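Beta-n-acetylhexosaminidase (PDB 2YLA) hydrolyses terminal beta-linked N-acetylhexosamine residues, probably from N-glycans, as a family 20 glycoside hydrolase and pneumococcal virulence factor. Local coordinates at residues A[273-278]-A[325-330]; A[10-15]-A[38-43]. The protein carries 1 engineered substitution. All coordinates share one frame; numbering follows the deposited sequence.

Interaction 1 (A[273-278]-A[325-330]); sequences LNTNGD and MLSIWA. With NAG (2-acetamido-2-deoxy-beta-D-glucopyranose), chain E; NAG (2-acetamido-2-deoxy-beta-D-glucopyranose), chain B.
Met-325 joins Leu-273, Asn-274 and Thr-275 in a buried meeting of two parallel strands, 272-274 and 321-329. Only one backbone bond crosses here: Met-325 N gives a nearly straight bond (172°) to Asn-274 O at 2.7 Å, coming in from above the carbonyl plane. Beside it, the flexible, unbranched methionine side chain reaches both a leucine and a threonine. Its CG lies anti to the backbone N (chi1 -177°) and chi3 is bent. The Leu-273 and Met-325 side chains cross at about a right angle, SD 3.9 Å from CD2; Thr-275 lies alongside the methionine, pointing the same way, its OG1 3.5 Å from Met-325 CE. That hydroxyl donates to Leu-273 O and also bonds Ser-248 on the next strand. The pairing belongs to the TIM barrel of the catalytic domain, where residues beyond the C-terminal ends of the strands shape the substrate face. There 273-278 leaves the sheet: Asn-276 OD1 accepts from Asp-278 N in an Asx turn while its ND2 bonds Gln-308 O, and a water bridges Asn-276 O, Met-325 O and Ser-327 OG. Gly-277, lacking a side chain, brings its backbone close to one N-acetylglucosamine, whose O4 donates to Gly-277 O at 2.7 Å. Trp-329 offers one indole face to a second N-acetylglucosamine, whose C5 lies 3.8 Å above the ring plane toward the rim.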
# COMPACT_ATOMS: atom_id res chain seq x y z
N LEU A 273 -9.70 4.61 2.89
CA LEU A 273 -8.90 3.59 3.55
C LEU A 273 -8.20 4.29 4.69
O LEU A 273 -7.29 5.10 4.47
CB LEU A 273 -7.87 2.96 2.59
CG LEU A 273 -7.00 1.84 3.16
CD1 LEU A 273 -7.83 0.61 3.54
CD2 LEU A 273 -5.91 1.45 2.18
N ASN A 274 -8.66 4.01 5.91
CA ASN A 274 -8.16 4.67 7.11
C ASN A 274 -6.68 4.38 7.35
O ASN A 274 -6.31 3.34 7.89
CB ASN A 274 -9.01 4.27 8.33
CG ASN A 274 -8.76 5.15 9.55
OD1 ASN A 274 -8.10 6.20 9.46
ND2 ASN A 274 -9.28 4.73 10.69
N THR A 275 -5.84 5.32 6.91
CA THR A 275 -4.39 5.18 6.98
C THR A 275 -3.85 6.16 8.03
O THR A 275 -2.88 6.88 7.81
CB THR A 275 -3.76 5.41 5.59
OG1 THR A 275 -4.43 4.59 4.63
CG2 THR A 275 -2.27 5.07 5.58
N ASN A 276 -4.52 6.15 9.19
CA ASN A 276 -4.23 7.07 10.29
C ASN A 276 -2.75 7.12 10.64
O ASN A 276 -2.13 6.10 10.92
CB ASN A 276 -5.05 6.66 11.52
CG ASN A 276 -5.28 7.80 12.49
OD1 ASN A 276 -4.34 8.48 12.91
ND2 ASN A 276 -6.54 8.02 12.84
N GLY A 277 -2.19 8.33 10.61
CA GLY A 277 -0.78 8.56 10.90
C GLY A 277 -0.34 8.14 12.29
O GLY A 277 0.85 7.95 12.54
N ASP A 278 -1.30 8.01 13.21
CA ASP A 278 -1.04 7.56 14.58
C ASP A 278 -0.40 6.17 14.64
O ASP A 278 0.38 5.88 15.55
CB ASP A 278 -2.33 7.53 15.39
CG ASP A 278 -2.87 8.92 15.70
OD1 ASP A 278 -2.24 9.92 15.29
OD2 ASP A 278 -3.94 8.99 16.34
N MET A 325 -5.57 0.81 7.35
CA MET A 325 -4.20 0.46 6.96
C MET A 325 -3.17 0.89 8.02
O MET A 325 -3.20 2.02 8.50
CB MET A 325 -3.84 1.05 5.59
CG MET A 325 -2.45 0.67 5.09
SD MET A 325 -2.23 0.74 3.30
CE MET A 325 -2.16 2.50 2.99
N LEU A 326 -2.29 -0.04 8.39
CA LEU A 326 -1.18 0.23 9.29
C LEU A 326 0.10 0.36 8.45
O LEU A 326 0.42 -0.52 7.65
CB LEU A 326 -1.03 -0.92 10.29
CG LEU A 326 -0.11 -0.72 11.49
CD1 LEU A 326 -0.93 -0.35 12.71
CD2 LEU A 326 0.64 -2.01 11.76
N SER A 327 0.82 1.46 8.64
CA SER A 327 1.91 1.81 7.72
C SER A 327 3.30 1.83 8.34
O SER A 327 3.55 2.52 9.33
CB SER A 327 1.60 3.14 7.03
OG SER A 327 0.31 3.12 6.44
N ILE A 328 4.21 1.07 7.72
CA ILE A 328 5.61 1.00 8.11
C ILE A 328 6.47 1.73 7.07
O ILE A 328 6.38 1.44 5.88
CB ILE A 328 6.10 -0.48 8.23
CG1 ILE A 328 5.17 -1.30 9.15
CG2 ILE A 328 7.56 -0.54 8.69
CD1 ILE A 328 5.22 -0.94 10.64
N TRP A 329 7.30 2.67 7.53
CA TRP A 329 8.05 3.55 6.63
C TRP A 329 9.56 3.46 6.82
O TRP A 329 10.05 3.17 7.91
CB TRP A 329 7.60 5.00 6.81
CG TRP A 329 6.14 5.18 6.61
CD1 TRP A 329 5.18 5.21 7.58
CD2 TRP A 329 5.45 5.36 5.37
NE1 TRP A 329 3.94 5.41 7.02
CE2 TRP A 329 4.08 5.50 5.66
CE3 TRP A 329 5.86 5.42 4.03
CZ2 TRP A 329 3.11 5.69 4.67
CZ3 TRP A 329 4.90 5.62 3.04
CH2 TRP A 329 3.54 5.75 3.37
N ALA A 330 10.29 3.74 5.74
CA ALA A 330 11.75 3.67 5.76
C ALA A 330 12.39 4.99 5.32
O ALA A 330 13.20 5.02 4.39
CB ALA A 330 12.23 2.52 4.89
C1 NAG E . 4.74 11.24 5.75
C2 NAG E . 4.92 10.70 4.31
C3 NAG E . 5.76 9.42 4.17
C4 NAG E . 6.58 9.16 5.41
C5 NAG E . 5.63 9.08 6.61
C6 NAG E . 6.37 8.70 7.89
C7 NAG E . 2.64 9.73 3.83
C8 NAG E . 1.49 9.83 2.87
N2 NAG E . 3.66 10.57 3.57
O3 NAG E . 6.61 9.53 3.05
O4 NAG E . 7.30 7.96 5.25
O5 NAG E . 4.96 10.32 6.83
O6 NAG E . 7.16 9.78 8.34
O7 NAG E . 2.60 8.93 4.76
C1 NAG B . 3.12 13.19 11.37
C2 NAG B . 1.64 12.79 11.48
C3 NAG B . 1.50 11.73 12.58
C4 NAG B . 2.50 10.59 12.38
C5 NAG B . 3.91 11.07 12.02
C6 NAG B . 4.79 9.92 11.55
C7 NAG B . 0.22 14.63 12.61
C8 NAG B . 0.50 14.24 14.04
N2 NAG B . 0.75 13.95 11.57
O3 NAG B . 0.19 11.23 12.62
O4 NAG B . 2.56 9.83 13.57
O5 NAG B . 3.87 12.05 10.99
O6 NAG B . 5.92 10.43 10.87
O7 NAG B . -0.52 15.60 12.42
O HOH W 1 -1.10 3.79 9.05

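Interaction 2 (A[10-15]-A[38-43]); sequences NKVISI and GYSDVH
Ser-14 meets the edge of the His-43 imidazole from the neighbouring parallel strand. OG of Ser-14 and CG of His-43 both stand opposite their own backbone N (chi1 175° and 176°), which brings the hydroxyl near the ring plane. Ser-14 OG and His-43 ND1 are hydrogen-bonded at 2.8 Å. On the same face of the sheet Val-12 packs its CG1 3.5 Å from His-43 CB, and its CG2 lies against Asp-41 CB; the small branched valine fits between the two longer residues. On the opposite face the Ile-13 and Val-42 contact is apolar: the two run alongside each other, pointing the same way, with their CG2 methyls 3.8 Å apart, and Val-42 continues onto Val-31 of helix 24-37. This is a beta-alpha-beta crossover of the barrel, in which that helix links strands 10-16 and 41-45. Gly-38, the C-prime residue of a Schellman motif, ends the helix with a positive phi that suits glycine. Next to it Tyr-39 turns its ring edge to Lys-11 O, with CD2 at 3.5 Å, and sends its hydroxyl to Met-346 O. Lys-11 O itself accepts two amides, Ser-40 N at 2.7 Å on a lone pair and Asp-41 N at 3.1 Å, while Ser-40 OG accepts a hydrogen bond from Lys-11 N. With His-43 NE2 bonded to Asn-178, the imidazole is held at both nitrogens, which should fix its rotation.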
# COMPACT_ATOMS: atom_id res chain seq x y z
N ASN A 10 -11.33 -3.87 5.03
CA ASN A 10 -9.92 -4.11 4.73
C ASN A 10 -9.01 -3.87 5.94
O ASN A 10 -9.08 -2.83 6.59
CB ASN A 10 -9.47 -3.29 3.53
CG ASN A 10 -10.13 -3.74 2.24
OD1 ASN A 10 -9.57 -4.56 1.50
ND2 ASN A 10 -11.32 -3.24 1.97
N LYS A 11 -8.18 -4.87 6.23
CA LYS A 11 -7.14 -4.75 7.23
C LYS A 11 -5.83 -4.88 6.50
O LYS A 11 -5.46 -5.96 6.04
CB LYS A 11 -7.27 -5.86 8.29
CG LYS A 11 -8.42 -5.69 9.28
CD LYS A 11 -9.78 -6.05 8.69
CE LYS A 11 -9.80 -7.47 8.14
NZ LYS A 11 -11.19 -7.89 7.79
N VAL A 12 -5.13 -3.75 6.35
CA VAL A 12 -3.96 -3.69 5.48
C VAL A 12 -2.68 -3.31 6.24
O VAL A 12 -2.69 -2.41 7.09
CB VAL A 12 -4.18 -2.72 4.29
CG1 VAL A 12 -3.12 -2.91 3.23
CG2 VAL A 12 -5.57 -2.92 3.67
N ILE A 13 -1.60 -4.03 5.94
CA ILE A 13 -0.27 -3.66 6.39
C ILE A 13 0.52 -3.06 5.22
O ILE A 13 0.63 -3.68 4.15
CB ILE A 13 0.48 -4.86 7.07
CG1 ILE A 13 1.92 -4.49 7.45
CG2 ILE A 13 0.46 -6.12 6.20
CD1 ILE A 13 2.04 -3.43 8.52
N SER A 14 1.04 -1.85 5.41
CA SER A 14 1.81 -1.14 4.39
C SER A 14 3.31 -1.18 4.64
O SER A 14 3.78 -0.78 5.71
CB SER A 14 1.34 0.32 4.29
OG SER A 14 2.15 1.05 3.38
N ILE A 15 4.05 -1.66 3.64
CA ILE A 15 5.51 -1.80 3.73
C ILE A 15 6.19 -0.85 2.74
O ILE A 15 5.98 -0.94 1.53
CB ILE A 15 5.96 -3.26 3.44
CG1 ILE A 15 5.19 -4.27 4.32
CG2 ILE A 15 7.48 -3.42 3.60
CD1 ILE A 15 5.40 -4.11 5.84
N GLY A 38 -4.88 -12.01 10.80
CA GLY A 38 -6.23 -11.78 10.28
C GLY A 38 -6.37 -10.57 9.39
O GLY A 38 -7.47 -10.06 9.20
N TYR A 39 -5.24 -10.10 8.84
CA TYR A 39 -5.24 -9.02 7.86
C TYR A 39 -5.84 -9.51 6.54
O TYR A 39 -6.02 -10.71 6.34
CB TYR A 39 -3.82 -8.48 7.63
CG TYR A 39 -3.28 -7.68 8.79
CD1 TYR A 39 -2.65 -8.30 9.87
CD2 TYR A 39 -3.41 -6.29 8.82
CE1 TYR A 39 -2.15 -7.56 10.94
CE2 TYR A 39 -2.92 -5.55 9.88
CZ TYR A 39 -2.29 -6.19 10.94
OH TYR A 39 -1.81 -5.46 11.99
N SER A 40 -6.14 -8.57 5.65
CA SER A 40 -6.78 -8.88 4.38
C SER A 40 -5.88 -8.55 3.20
O SER A 40 -5.97 -9.19 2.16
CB SER A 40 -8.10 -8.13 4.25
OG SER A 40 -7.88 -6.73 4.27
N ASP A 41 -5.03 -7.54 3.37
CA ASP A 41 -4.13 -7.10 2.30
C ASP A 41 -2.75 -6.69 2.82
O ASP A 41 -2.60 -6.28 3.97
CB ASP A 41 -4.72 -5.92 1.52
CG ASP A 41 -6.11 -6.20 0.98
OD1 ASP A 41 -7.07 -6.15 1.77
OD2 ASP A 41 -6.23 -6.47 -0.24
N VAL A 42 -1.76 -6.81 1.94
CA VAL A 42 -0.46 -6.19 2.14
C VAL A 42 -0.31 -5.09 1.09
O VAL A 42 -0.35 -5.35 -0.12
CB VAL A 42 0.71 -7.21 2.03
CG1 VAL A 42 2.06 -6.50 2.12
CG2 VAL A 42 0.60 -8.28 3.11
N HIS A 43 -0.15 -3.86 1.57
CA HIS A 43 0.10 -2.72 0.71
C HIS A 43 1.60 -2.62 0.52
O HIS A 43 2.36 -2.49 1.49
CB HIS A 43 -0.47 -1.47 1.37
CG HIS A 43 -0.19 -0.20 0.63
ND1 HIS A 43 0.89 0.60 0.91
CD2 HIS A 43 -0.87 0.43 -0.36
CE1 HIS A 43 0.87 1.66 0.12
NE2 HIS A 43 -0.19 1.58 -0.66

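In the fold
Strand 10-16 lies between the partners of both contacts: it pairs with 41-45 in interaction 2 and, on its other edge, with 321-329 of interaction 1. The centres of the two contacts are about 10 Å apart, and strands 10-16 and 321-329 are probably joined by two backbone hydrogen bonds, Leu-326 N to Val-12 O and Ser-14 N to Leu-326 O, each 2.7 Å. Inside the barrel Met-325 SD packs 3.4 Å from His-43 CB, while Leu-326 faces outward to helix 339-351. Interaction 1 touches the bound glycan directly; interaction 2 lies farther from the sugars, the side chain of Ser-14 being about 8 Å from a bound NAG (N-acetylglucosamine).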